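PDB 3BNV: Cj0977 from Campylobacter jejuni, which is of unknown function but adopts a hot-dog fold and is a sigma28-regulated, nonflagellar virulence protein. Local coordinates for residues A[87-92]-A[139-144]; A[108-113]-A[123-128]; A[51-56]-A[100-105]; A[23-28]-A[81-86]. All blocks are in the same frame, centred on the assembly; numbering follows the deposited sequence.

How the interactions relate
The four contacts illustrate how a hot-dog fold closes round one central helix, here 67-82. Interactions 1 and 2 share an antiparallel sheet; their centres are about 14 Å apart, and I139 N probably hydrogen-bonds V123 O at 2.8 Å where strands 132-143 and 120-129 adjoin. Interaction 4 lies where the helix ends and strand 87-96 begins, and a probable hydrogen bond from T144 N to F86 O, 2.9 Å, joins it to interaction 1. S81 and I82 at the helix end also pack on A110, A112 and V123 of interaction 2. Interaction 3 lies across the chain's centre, about 26 Å from interaction 1 between centres, and meets interaction 2 through L51 and L108.

Interaction 1 of 4, residues A[87-92]-A[139-144]; sequences SVIIGS and IQVVST
V88 and V142 face each other as a hydrogen-bonded antiparallel pair, with V88 N to V142 O and V142 N to V88 O both at 2.9 Å. The short strand axes are 143° apart, well short of a straight antiparallel alignment. S87 with S143 and I89 with V141 are non-hydrogen-bonded pairs on either side. Beyond them the register slips by one residue: I90 and G91 stand opposite Q140 alone, a beta bulge, before S92 meets I139. I90 N still reaches Q140 O, and Q140 N bonds to G91 O at 2.9 Å.

The bulge changes where I90 projects. Its CG1 lies between the backbone N and the carbonyl carbon (chi1 54°), and CD1 comes over V142 CG2 at 3.7 Å while CG1 rests against Q140 CB. On the face that carries I89, I139 and V141, methyls do the touching: I89 CG2 meets I139 CG2 at 3.8 Å, the two side chains lying aslant. S87 adds its CB, 3.9 Å from V141 CG1, whereas its hydroxyl is taken by Q79.

This buried face lies on helix 67-82, where I89 packs on F71, N75 and Q79. Strand 120-129 flanks 139-144, and G91 and S92 pair with a strand of the second subunit, so the sheet runs on across the dimer interface.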
loop_
_atom_site.group_PDB
_atom_site.type_symbol
_atom_site.label_atom_id
_atom_site.label_comp_id
_atom_site.label_asym_id
_atom_site.label_seq_id
_atom_site.Cartn_x
_atom_site.Cartn_y
_atom_site.Cartn_z
ATOM N N SER A 87 3.668 12.585 -11.116
ATOM C CA SER A 87 3.376 12.826 -9.721
ATOM C C SER A 87 3.791 11.635 -8.883
ATOM O O SER A 87 3.972 10.530 -9.392
ATOM C CB SER A 87 1.894 13.117 -9.516
ATOM O OG SER A 87 1.152 11.943 -9.698
ATOM N N VAL A 88 3.954 11.881 -7.595
ATOM C CA VAL A 88 4.218 10.826 -6.656
ATOM C C VAL A 88 3.507 11.185 -5.381
ATOM O O VAL A 88 3.002 12.320 -5.244
ATOM C CB VAL A 88 5.727 10.648 -6.388
ATOM C CG1 VAL A 88 6.478 10.451 -7.681
ATOM C CG2 VAL A 88 6.291 11.820 -5.606
ATOM N N ILE A 89 3.428 10.237 -4.447
ATOM C CA ILE A 89 2.934 10.596 -3.116
ATOM C C ILE A 89 4.065 10.691 -2.123
ATOM O O ILE A 89 5.032 9.948 -2.236
ATOM C CB ILE A 89 1.802 9.702 -2.636
ATOM C CG1 ILE A 89 2.309 8.351 -2.155
ATOM C CG2 ILE A 89 0.763 9.567 -3.731
ATOM C CD1 ILE A 89 1.201 7.440 -1.622
ATOM N N ILE A 90 3.982 11.637 -1.184
ATOM C CA ILE A 90 5.123 11.911 -0.314
ATOM C C ILE A 90 4.816 11.699 1.127
ATOM O O ILE A 90 5.710 11.733 1.967
ATOM C CB ILE A 90 5.601 13.319 -0.453
ATOM C CG1 ILE A 90 4.446 14.284 -0.228
ATOM C CG2 ILE A 90 6.263 13.499 -1.783
ATOM C CD1 ILE A 90 4.896 15.649 0.109
ATOM N N GLY A 91 3.542 11.496 1.425
ATOM C CA GLY A 91 3.118 11.292 2.806
ATOM C C GLY A 91 1.695 10.798 2.877
ATOM O O GLY A 91 0.900 11.071 1.971
ATOM N N SER A 92 1.359 10.070 3.947
ATOM C CA SER A 92 -0.040 9.669 4.176
ATOM C C SER A 92 -0.386 9.476 5.642
ATOM O O SER A 92 0.486 9.201 6.485
ATOM C CB SER A 92 -0.408 8.410 3.375
ATOM O OG SER A 92 0.597 7.433 3.529
ATOM N N ILE A 139 -3.864 11.732 1.745
ATOM C CA ILE A 139 -2.653 11.427 1.000
ATOM C C ILE A 139 -2.084 12.671 0.338
ATOM O O ILE A 139 -2.800 13.426 -0.301
ATOM C CB ILE A 139 -2.952 10.349 -0.036
ATOM C CG1 ILE A 139 -3.278 9.043 0.690
ATOM C CG2 ILE A 139 -1.793 10.156 -0.943
ATOM C CD1 ILE A 139 -3.454 7.897 -0.240
ATOM N N GLN A 140 -0.793 12.890 0.494
ATOM C CA GLN A 140 -0.172 14.076 -0.057
ATOM C C GLN A 140 0.485 13.749 -1.392
ATOM O O GLN A 140 1.403 12.963 -1.450
ATOM C CB GLN A 140 0.842 14.635 0.938
ATOM C CG GLN A 140 0.247 15.233 2.212
ATOM C CD GLN A 140 1.329 15.862 3.103
ATOM O OE1 GLN A 140 2.353 15.222 3.401
ATOM N NE2 GLN A 140 1.118 17.128 3.518
ATOM N N VAL A 141 -0.021 14.357 -2.464
ATOM C CA VAL A 141 0.479 14.147 -3.818
ATOM C C VAL A 141 1.292 15.359 -4.259
ATOM O O VAL A 141 0.880 16.467 -4.059
ATOM C CB VAL A 141 -0.667 14.000 -4.840
ATOM C CG1 VAL A 141 -0.102 13.640 -6.206
ATOM C CG2 VAL A 141 -1.718 12.965 -4.395
ATOM N N VAL A 142 2.455 15.142 -4.856
ATOM C CA VAL A 142 3.228 16.233 -5.431
ATOM C C VAL A 142 3.479 15.941 -6.902
ATOM O O VAL A 142 3.698 14.775 -7.284
ATOM C CB VAL A 142 4.603 16.418 -4.749
ATOM C CG1 VAL A 142 5.413 17.385 -5.528
ATOM C CG2 VAL A 142 4.448 16.917 -3.315
ATOM N N SER A 143 3.457 16.985 -7.730
ATOM C CA SER A 143 3.704 16.787 -9.157
ATOM C C SER A 143 4.871 17.606 -9.675
ATOM O O SER A 143 5.321 18.576 -9.054
ATOM C CB SER A 143 2.443 17.018 -9.995
ATOM O OG SER A 143 1.898 18.303 -9.782
ATOM N N THR A 144 5.410 17.186 -10.801
ATOM C CA THR A 144 6.471 17.960 -11.386
ATOM C C THR A 144 6.162 18.170 -12.860
ATOM O O THR A 144 5.270 17.507 -13.418
ATOM C CB THR A 144 7.839 17.299 -11.132
ATOM O OG1 THR A 144 7.778 15.911 -11.493
ATOM C CG2 THR A 144 8.193 17.388 -9.650
#

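Interaction 2 of 4, residues A[108-113]-A[123-128]; sequences LEAHAL and VKVVGH
V123 fits its two methyls against two small alanines of the neighbouring strand. CG1, opposite the backbone N (chi1 178°), reaches the A110 methyl at 3.8 Å, and CG2 approaches A112 CB at 4.1 Å. A110 is a low point, its single CB flanked by branched V123 and V125, whose CG2 is 4.3 Å from it. Further along, L108 stands across from G127, which has no side chain to meet it, and leans along the strand until CD2 comes loosely to V125 CG1 at 4.5 Å. The bulk thus passes from one strand to the other, and the surface made by L108, A110, V123 and V125 receives helix 67-82 through A73, A78 and S81.

The other face of this beta hairpin carries E109, H111, K124 and V126. E109 CB and V126 CG1 are 4.3 Å apart, the H111 ring meets Y46, and the K124 chain bends away toward E136 and T138.

Between the two faces the backbones are joined at E109-V126 and H111-K124, each pair with two hydrogen bonds, the shortest being K124 N to H111 O at 2.8 Å. Chemically the hairpin is two-sided: aliphatic groups bury against the helix, ionisable ones lie outward with V126 among them, and the peptide groups of L108 and A110 turn to strand 46-52.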
loop_
_atom_site.group_PDB
_atom_site.type_symbol
_atom_site.label_atom_id
_atom_site.label_comp_id
_atom_site.label_asym_id
_atom_site.label_seq_id
_atom_site.Cartn_x
_atom_site.Cartn_y
_atom_site.Cartn_z
ATOM N N LEU A 108 -13.928 3.339 -3.493
ATOM C CA LEU A 108 -13.171 4.487 -2.998
ATOM C C LEU A 108 -13.585 5.806 -3.668
ATOM O O LEU A 108 -13.870 5.840 -4.854
ATOM C CB LEU A 108 -11.669 4.248 -3.165
ATOM C CG LEU A 108 -11.139 2.918 -2.623
ATOM C CD1 LEU A 108 -11.272 1.748 -3.603
ATOM C CD2 LEU A 108 -9.688 3.039 -2.195
ATOM N N GLU A 109 -13.635 6.879 -2.891
ATOM C CA GLU A 109 -13.792 8.218 -3.447
ATOM C C GLU A 109 -12.671 9.098 -2.944
ATOM O O GLU A 109 -12.297 9.020 -1.773
ATOM C CB GLU A 109 -15.116 8.858 -3.060
ATOM C CG GLU A 109 -16.295 8.140 -3.586
ATOM C CD GLU A 109 -17.593 8.816 -3.211
ATOM O OE1 GLU A 109 -18.581 8.082 -2.953
ATOM O OE2 GLU A 109 -17.639 10.071 -3.178
ATOM N N ALA A 110 -12.149 9.943 -3.823
ATOM C CA ALA A 110 -11.052 10.853 -3.470
ATOM C C ALA A 110 -11.401 12.286 -3.812
ATOM O O ALA A 110 -11.905 12.559 -4.899
ATOM C CB ALA A 110 -9.775 10.437 -4.201
ATOM N N HIS A 111 -11.140 13.205 -2.893
ATOM C CA HIS A 111 -11.416 14.625 -3.124
ATOM C C HIS A 111 -10.182 15.398 -2.735
ATOM O O HIS A 111 -9.700 15.271 -1.599
ATOM C CB HIS A 111 -12.565 15.094 -2.268
ATOM C CG HIS A 111 -13.850 14.382 -2.523
ATOM N ND1 HIS A 111 -14.821 14.883 -3.365
ATOM C CD2 HIS A 111 -14.345 13.228 -2.017
ATOM C CE1 HIS A 111 -15.851 14.053 -3.386
ATOM N NE2 HIS A 111 -15.594 13.050 -2.562
ATOM N N ALA A 112 -9.651 16.165 -3.688
ATOM C CA ALA A 112 -8.440 16.945 -3.488
ATOM C C ALA A 112 -8.817 18.300 -2.938
ATOM O O ALA A 112 -9.705 18.937 -3.456
ATOM C CB ALA A 112 -7.716 17.108 -4.799
ATOM N N LEU A 113 -8.140 18.747 -1.887
ATOM C CA LEU A 113 -8.390 20.070 -1.337
ATOM C C LEU A 113 -7.948 21.107 -2.352
ATOM O O LEU A 113 -6.844 21.019 -2.897
ATOM C CB LEU A 113 -7.641 20.270 -0.026
ATOM C CG LEU A 113 -8.290 19.536 1.143
ATOM C CD1 LEU A 113 -7.506 19.722 2.468
ATOM C CD2 LEU A 113 -9.793 19.956 1.286
ATOM N N VAL A 123 -5.148 15.097 -0.417
ATOM C CA VAL A 123 -6.299 14.392 -0.959
ATOM C C VAL A 123 -6.976 13.547 0.110
ATOM O O VAL A 123 -6.332 12.765 0.805
ATOM C CB VAL A 123 -5.862 13.493 -2.121
ATOM C CG1 VAL A 123 -7.062 12.692 -2.674
ATOM C CG2 VAL A 123 -5.197 14.328 -3.208
ATOM N N LYS A 124 -8.283 13.717 0.244
ATOM C CA LYS A 124 -9.051 12.988 1.244
ATOM C C LYS A 124 -9.633 11.752 0.540
ATOM O O LYS A 124 -10.308 11.874 -0.489
ATOM C CB LYS A 124 -10.132 13.922 1.802
ATOM C CG LYS A 124 -10.295 13.892 3.294
ATOM C CD LYS A 124 -10.577 12.436 3.772
ATOM C CE LYS A 124 -10.836 12.333 5.304
ATOM N NZ LYS A 124 -9.578 12.090 6.097
ATOM N N VAL A 125 -9.311 10.565 1.039
ATOM C CA VAL A 125 -9.820 9.328 0.455
ATOM C C VAL A 125 -10.681 8.568 1.472
ATOM O O VAL A 125 -10.360 8.523 2.664
ATOM C CB VAL A 125 -8.685 8.389 0.027
ATOM C CG1 VAL A 125 -9.227 7.259 -0.838
ATOM C CG2 VAL A 125 -7.582 9.156 -0.710
ATOM N N VAL A 126 -11.756 7.959 0.993
ATOM C CA VAL A 126 -12.684 7.265 1.860
ATOM C C VAL A 126 -13.033 5.962 1.152
ATOM O O VAL A 126 -13.191 5.960 -0.063
ATOM C CB VAL A 126 -13.955 8.103 2.057
ATOM C CG1 VAL A 126 -15.011 7.665 1.105
ATOM C CG2 VAL A 126 -14.470 7.955 3.423
ATOM N N GLY A 127 -13.114 4.849 1.888
ATOM C CA GLY A 127 -13.448 3.553 1.275
ATOM C C GLY A 127 -14.657 2.873 1.925
ATOM O O GLY A 127 -14.800 2.866 3.151
ATOM N N HIS A 128 -15.527 2.292 1.111
ATOM C CA HIS A 128 -16.704 1.619 1.607
ATOM C C HIS A 128 -16.772 0.187 1.095
ATOM O O HIS A 128 -16.373 -0.086 -0.035
ATOM C CB HIS A 128 -17.968 2.323 1.110
ATOM C CG HIS A 128 -18.328 3.537 1.895
ATOM N ND1 HIS A 128 -17.909 4.802 1.542
ATOM C CD2 HIS A 128 -19.065 3.686 3.019
ATOM C CE1 HIS A 128 -18.385 5.679 2.410
ATOM N NE2 HIS A 128 -19.086 5.028 3.316
#

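Interaction 3 of 4, residues A[51-56]-A[100-105]; sequences LITTSE and LKLGDV
T53 turns its side chain into a type II beta turn, K101 to D104, that leads into strand 105-112, and this makes a polar junction at the end of two neighbouring strands of the hot-dog sheet. I52 and V105 form the last non-hydrogen-bonded antiparallel pair; beyond it T53 bridges with both its backbone N and its hydroxyl.

The T53 side chain is set with OG1 between the backbone N and the carbonyl carbon (chi1 65°), which presents the hydroxyl to the turn while CG2 lies to its side. OG1 works in both directions. It accepts from G103 N at 2.8 Å, a rather bent bond, and donates to D104 O at 3.0 Å in the carbonyl plane, on a lone pair. D104 O is gripped a second time by T53 N, which comes almost head-on at 3.2 Å. One residue therefore holds one carbonyl with its backbone and its side chain together.

The methyl side of T53 is apolar: CG2 touches L100 CD2 at 3.7 Å, the two side chains set aslant, and both residues also pack on I65. L102 approaches from another direction, its CG anti to the backbone N (chi1 176°), and CD1 lies against the T54-S55 peptide.

Inside the turn, G103 takes the positive phi of the third position, 106°, and D104 N closes on K101 O. K101 also forms a cation-pi contact with F149 of the second subunit. D104 OD2 receives K101 N at 3.1 Å, the donor standing above the carboxylate plane.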
loop_
_atom_site.group_PDB
_atom_site.type_symbol
_atom_site.label_atom_id
_atom_site.label_comp_id
_atom_site.label_asym_id
_atom_site.label_seq_id
_atom_site.Cartn_x
_atom_site.Cartn_y
_atom_site.Cartn_z
ATOM N N LEU A 51 -12.060 -1.533 -5.991
ATOM C CA LEU A 51 -11.098 -2.606 -5.832
ATOM C C LEU A 51 -11.868 -3.882 -5.595
ATOM O O LEU A 51 -12.579 -4.002 -4.597
ATOM C CB LEU A 51 -10.187 -2.344 -4.640
ATOM C CG LEU A 51 -9.099 -3.362 -4.314
ATOM C CD1 LEU A 51 -7.986 -3.237 -5.319
ATOM C CD2 LEU A 51 -8.521 -3.169 -2.911
ATOM N N ILE A 52 -11.774 -4.827 -6.529
ATOM C CA ILE A 52 -12.325 -6.139 -6.244
ATOM C C ILE A 52 -11.218 -7.008 -5.657
ATOM O O ILE A 52 -10.156 -7.189 -6.263
ATOM C CB ILE A 52 -13.104 -6.783 -7.432
ATOM C CG1 ILE A 52 -12.183 -7.526 -8.368
ATOM C CG2 ILE A 52 -13.844 -5.732 -8.193
ATOM C CD1 ILE A 52 -12.490 -7.245 -9.877
ATOM N N THR A 53 -11.458 -7.502 -4.454
ATOM C CA THR A 53 -10.436 -8.261 -3.756
ATOM C C THR A 53 -10.227 -9.613 -4.433
ATOM O O THR A 53 -11.176 -10.225 -4.903
ATOM C CB THR A 53 -10.790 -8.466 -2.274
ATOM O OG1 THR A 53 -11.967 -9.272 -2.164
ATOM C CG2 THR A 53 -11.035 -7.143 -1.627
ATOM N N THR A 54 -8.976 -10.062 -4.510
ATOM C CA THR A 54 -8.696 -11.355 -5.163
ATOM C C THR A 54 -7.786 -12.196 -4.283
ATOM O O THR A 54 -7.225 -11.715 -3.291
ATOM C CB THR A 54 -8.047 -11.230 -6.587
ATOM O OG1 THR A 54 -6.651 -10.929 -6.461
ATOM C CG2 THR A 54 -8.729 -10.164 -7.431
ATOM N N SER A 55 -7.643 -13.462 -4.652
ATOM C CA SER A 55 -6.854 -14.369 -3.839
ATOM C C SER A 55 -5.385 -13.993 -3.854
ATOM O O SER A 55 -4.617 -14.515 -3.066
ATOM C CB SER A 55 -7.009 -15.775 -4.329
ATOM O OG SER A 55 -6.544 -15.845 -5.660
ATOM N N GLU A 56 -4.998 -13.066 -4.728
ATOM C CA GLU A 56 -3.612 -12.597 -4.771
ATOM C C GLU A 56 -3.261 -11.618 -3.669
ATOM O O GLU A 56 -2.093 -11.316 -3.465
ATOM C CB GLU A 56 -3.281 -12.002 -6.146
ATOM C CG GLU A 56 -3.130 -13.111 -7.215
ATOM C CD GLU A 56 -2.650 -12.587 -8.566
ATOM O OE1 GLU A 56 -2.850 -11.370 -8.825
ATOM O OE2 GLU A 56 -2.083 -13.391 -9.355
ATOM N N LEU A 100 -10.725 -5.941 5.057
ATOM C CA LEU A 100 -11.533 -6.545 4.000
ATOM C C LEU A 100 -11.483 -8.068 4.038
ATOM O O LEU A 100 -10.549 -8.659 4.585
ATOM C CB LEU A 100 -11.084 -6.055 2.631
ATOM C CG LEU A 100 -11.835 -4.782 2.246
ATOM C CD1 LEU A 100 -11.460 -3.640 3.157
ATOM C CD2 LEU A 100 -11.558 -4.401 0.815
ATOM N N LYS A 101 -12.503 -8.679 3.447
ATOM C CA LYS A 101 -12.639 -10.100 3.361
ATOM C C LYS A 101 -12.631 -10.461 1.875
ATOM O O LYS A 101 -13.223 -9.744 1.065
ATOM C CB LYS A 101 -13.969 -10.495 4.024
ATOM C CG LYS A 101 -14.292 -11.965 3.962
ATOM C CD LYS A 101 -14.667 -12.527 5.324
ATOM C CE LYS A 101 -16.155 -12.477 5.601
ATOM N NZ LYS A 101 -16.432 -12.926 6.995
ATOM N N LEU A 102 -11.962 -11.557 1.508
ATOM C CA LEU A 102 -11.949 -11.993 0.108
ATOM C C LEU A 102 -13.370 -12.109 -0.415
ATOM O O LEU A 102 -14.209 -12.730 0.217
ATOM C CB LEU A 102 -11.223 -13.329 -0.042
ATOM C CG LEU A 102 -11.192 -13.974 -1.421
ATOM C CD1 LEU A 102 -10.597 -13.073 -2.460
ATOM C CD2 LEU A 102 -10.402 -15.235 -1.354
ATOM N N GLY A 103 -13.630 -11.504 -1.564
ATOM C CA GLY A 103 -14.982 -11.422 -2.107
ATOM C C GLY A 103 -15.594 -10.029 -1.982
ATOM O O GLY A 103 -16.535 -9.680 -2.688
ATOM N N ASP A 104 -15.082 -9.234 -1.056
ATOM C CA ASP A 104 -15.567 -7.869 -0.902
ATOM C C ASP A 104 -15.138 -7.022 -2.087
ATOM O O ASP A 104 -14.053 -7.221 -2.635
ATOM C CB ASP A 104 -15.022 -7.224 0.382
ATOM C CG ASP A 104 -15.812 -7.630 1.612
ATOM O OD1 ASP A 104 -16.950 -8.115 1.448
ATOM O OD2 ASP A 104 -15.304 -7.445 2.739
ATOM N N VAL A 105 -15.978 -6.073 -2.483
ATOM C CA VAL A 105 -15.482 -5.027 -3.338
ATOM C C VAL A 105 -15.491 -3.680 -2.624
ATOM O O VAL A 105 -16.479 -3.259 -2.053
ATOM C CB VAL A 105 -16.147 -5.000 -4.748
ATOM C CG1 VAL A 105 -17.165 -6.058 -4.875
ATOM C CG2 VAL A 105 -16.698 -3.622 -5.084
#

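Interaction 4 of 4, residues A[23-28]-A[81-86]; sequences AELLTC and SINKEF
N83 reaches across to the backbone of E24 and L26 with both ends of its amide. Its CG is opposite the backbone N (chi1 -161°), so the side chain extends from the end of its helix to the loop 23-28. There ND2 donates to E24 O at 3.0 Å and OD1 accepts from L26 N at 2.7 Å. The two ends differ in approach. L26 N lies in the carbonyl plane of the amide, on a lone pair of OD1, whereas ND2 stands above the carbonyl plane of E24, 43° out of it, though E24 O lies in the plane of the N83 amide. Since one partner is a backbone acceptor and the other a backbone donor, the pair fixes the rotation of the amide and tells its oxygen from its nitrogen.

This is the C-terminal end of helix 67-82, the central helix of the hot-dog fold, and N83 is the first residue to leave helical geometry, with positive phi. The chain turns here toward strand 87-96, and I42 of strand 38-43 touches N83, E24 and L25.

L26 covers N83 from the loop side. Its CB lies 3.6 Å from N83 OD1 and approaches E85 CB at 4.2 Å; with CG beside the backbone N, CD1 extends to N83 O at 3.9 Å. E85 is stretched out, its CG opposite the backbone N, and passes over the face of the F86 ring. T27 packs by its branch point, CB lying 3.7 Å from K84 O, while its side chain also meets Q79 on the helix.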
loop_
_atom_site.group_PDB
_atom_site.type_symbol
_atom_site.label_atom_id
_atom_site.label_comp_id
_atom_site.label_asym_id
_atom_site.label_seq_id
_atom_site.Cartn_x
_atom_site.Cartn_y
_atom_site.Cartn_z
ATOM N N ALA A 23 -8.966 6.900 -21.305
ATOM C CA ALA A 23 -8.567 7.930 -22.272
ATOM C C ALA A 23 -8.142 9.248 -21.628
ATOM O O ALA A 23 -7.509 10.052 -22.275
ATOM C CB ALA A 23 -9.677 8.175 -23.282
ATOM N N GLU A 24 -8.486 9.462 -20.361
ATOM C CA GLU A 24 -8.145 10.711 -19.664
ATOM C C GLU A 24 -7.027 10.568 -18.631
ATOM O O GLU A 24 -6.414 11.555 -18.245
ATOM C CB GLU A 24 -9.371 11.292 -18.948
ATOM C CG GLU A 24 -10.270 12.180 -19.795
ATOM C CD GLU A 24 -11.718 12.172 -19.298
ATOM O OE1 GLU A 24 -11.970 12.703 -18.196
ATOM O OE2 GLU A 24 -12.602 11.631 -20.004
ATOM N N LEU A 25 -6.788 9.352 -18.155
ATOM C CA LEU A 25 -5.865 9.155 -17.049
ATOM C C LEU A 25 -4.421 9.334 -17.507
ATOM O O LEU A 25 -3.944 8.617 -18.384
ATOM C CB LEU A 25 -6.076 7.767 -16.436
ATOM C CG LEU A 25 -6.254 7.665 -14.925
ATOM C CD1 LEU A 25 -5.061 8.235 -14.266
ATOM C CD2 LEU A 25 -7.456 8.469 -14.509
ATOM N N LEU A 26 -3.732 10.301 -16.914
ATOM C CA LEU A 26 -2.324 10.552 -17.224
ATOM C C LEU A 26 -1.414 9.905 -16.186
ATOM O O LEU A 26 -0.237 9.666 -16.451
ATOM C CB LEU A 26 -2.030 12.061 -17.313
ATOM C CG LEU A 26 -2.553 12.864 -18.517
ATOM C CD1 LEU A 26 -2.503 14.369 -18.286
ATOM C CD2 LEU A 26 -1.783 12.508 -19.772
ATOM N N THR A 27 -1.966 9.622 -15.011
ATOM C CA THR A 27 -1.176 9.140 -13.882
ATOM C C THR A 27 -1.057 7.628 -13.857
ATOM O O THR A 27 -1.984 6.929 -14.213
ATOM C CB THR A 27 -1.791 9.605 -12.537
ATOM O OG1 THR A 27 -0.885 9.348 -11.454
ATOM C CG2 THR A 27 -3.072 8.882 -12.271
ATOM N N CYS A 28 0.082 7.115 -13.425
ATOM C CA CYS A 28 0.253 5.665 -13.270
ATOM C C CYS A 28 -0.227 4.849 -14.474
ATOM O O CYS A 28 -0.972 3.881 -14.323
ATOM C CB CYS A 28 -0.437 5.191 -11.983
ATOM S SG CYS A 28 0.098 6.124 -10.502
ATOM N N SER A 81 -7.217 11.703 -8.717
ATOM C CA SER A 81 -7.971 12.916 -8.416
ATOM C C SER A 81 -7.232 14.173 -8.839
ATOM O O SER A 81 -7.838 15.208 -9.012
ATOM C CB SER A 81 -8.271 13.007 -6.923
ATOM O OG SER A 81 -7.094 13.306 -6.201
ATOM N N ILE A 82 -5.912 14.083 -8.964
ATOM C CA ILE A 82 -5.088 15.190 -9.427
ATOM C C ILE A 82 -4.786 15.032 -10.910
ATOM O O ILE A 82 -4.737 15.998 -11.648
ATOM C CB ILE A 82 -3.742 15.180 -8.692
ATOM C CG1 ILE A 82 -3.996 15.326 -7.198
ATOM C CG2 ILE A 82 -2.807 16.291 -9.245
ATOM C CD1 ILE A 82 -5.080 16.343 -6.909
ATOM N N ASN A 83 -4.557 13.794 -11.333
ATOM C CA ASN A 83 -4.365 13.459 -12.745
ATOM C C ASN A 83 -3.250 14.214 -13.467
ATOM O O ASN A 83 -3.442 14.727 -14.565
ATOM C CB ASN A 83 -5.658 13.623 -13.554
ATOM C CG ASN A 83 -5.604 12.860 -14.865
ATOM O OD1 ASN A 83 -4.834 11.916 -14.997
ATOM N ND2 ASN A 83 -6.419 13.250 -15.822
ATOM N N LYS A 84 -2.086 14.274 -12.856
ATOM C CA LYS A 84 -0.931 14.853 -13.508
ATOM C C LYS A 84 -0.049 13.743 -14.055
ATOM O O LYS A 84 0.039 12.664 -13.475
ATOM C CB LYS A 84 -0.139 15.693 -12.519
ATOM C CG LYS A 84 -0.842 16.968 -12.123
ATOM C CD LYS A 84 -0.544 18.093 -13.075
ATOM C CE LYS A 84 -1.420 19.292 -12.822
ATOM N NZ LYS A 84 -1.090 20.348 -13.818
ATOM N N GLU A 85 0.608 13.995 -15.175
ATOM C CA GLU A 85 1.405 12.952 -15.780
ATOM C C GLU A 85 2.563 12.548 -14.888
ATOM O O GLU A 85 2.912 11.387 -14.818
ATOM C CB GLU A 85 1.932 13.375 -17.141
ATOM C CG GLU A 85 2.740 12.286 -17.811
ATOM C CD GLU A 85 3.062 12.619 -19.227
ATOM O OE1 GLU A 85 3.422 11.689 -19.989
ATOM O OE2 GLU A 85 2.948 13.819 -19.572
ATOM N N PHE A 86 3.173 13.510 -14.217
ATOM C CA PHE A 86 4.320 13.226 -13.370
ATOM C C PHE A 86 4.033 13.577 -11.913
ATOM O O PHE A 86 4.158 14.722 -11.509
ATOM C CB PHE A 86 5.554 14.004 -13.848
ATOM C CG PHE A 86 5.867 13.833 -15.307
ATOM C CD1 PHE A 86 5.867 14.935 -16.161
ATOM C CD2 PHE A 86 6.204 12.587 -15.823
ATOM C CE1 PHE A 86 6.177 14.799 -17.507
ATOM C CE2 PHE A 86 6.510 12.434 -17.155
ATOM C CZ PHE A 86 6.497 13.541 -18.010
#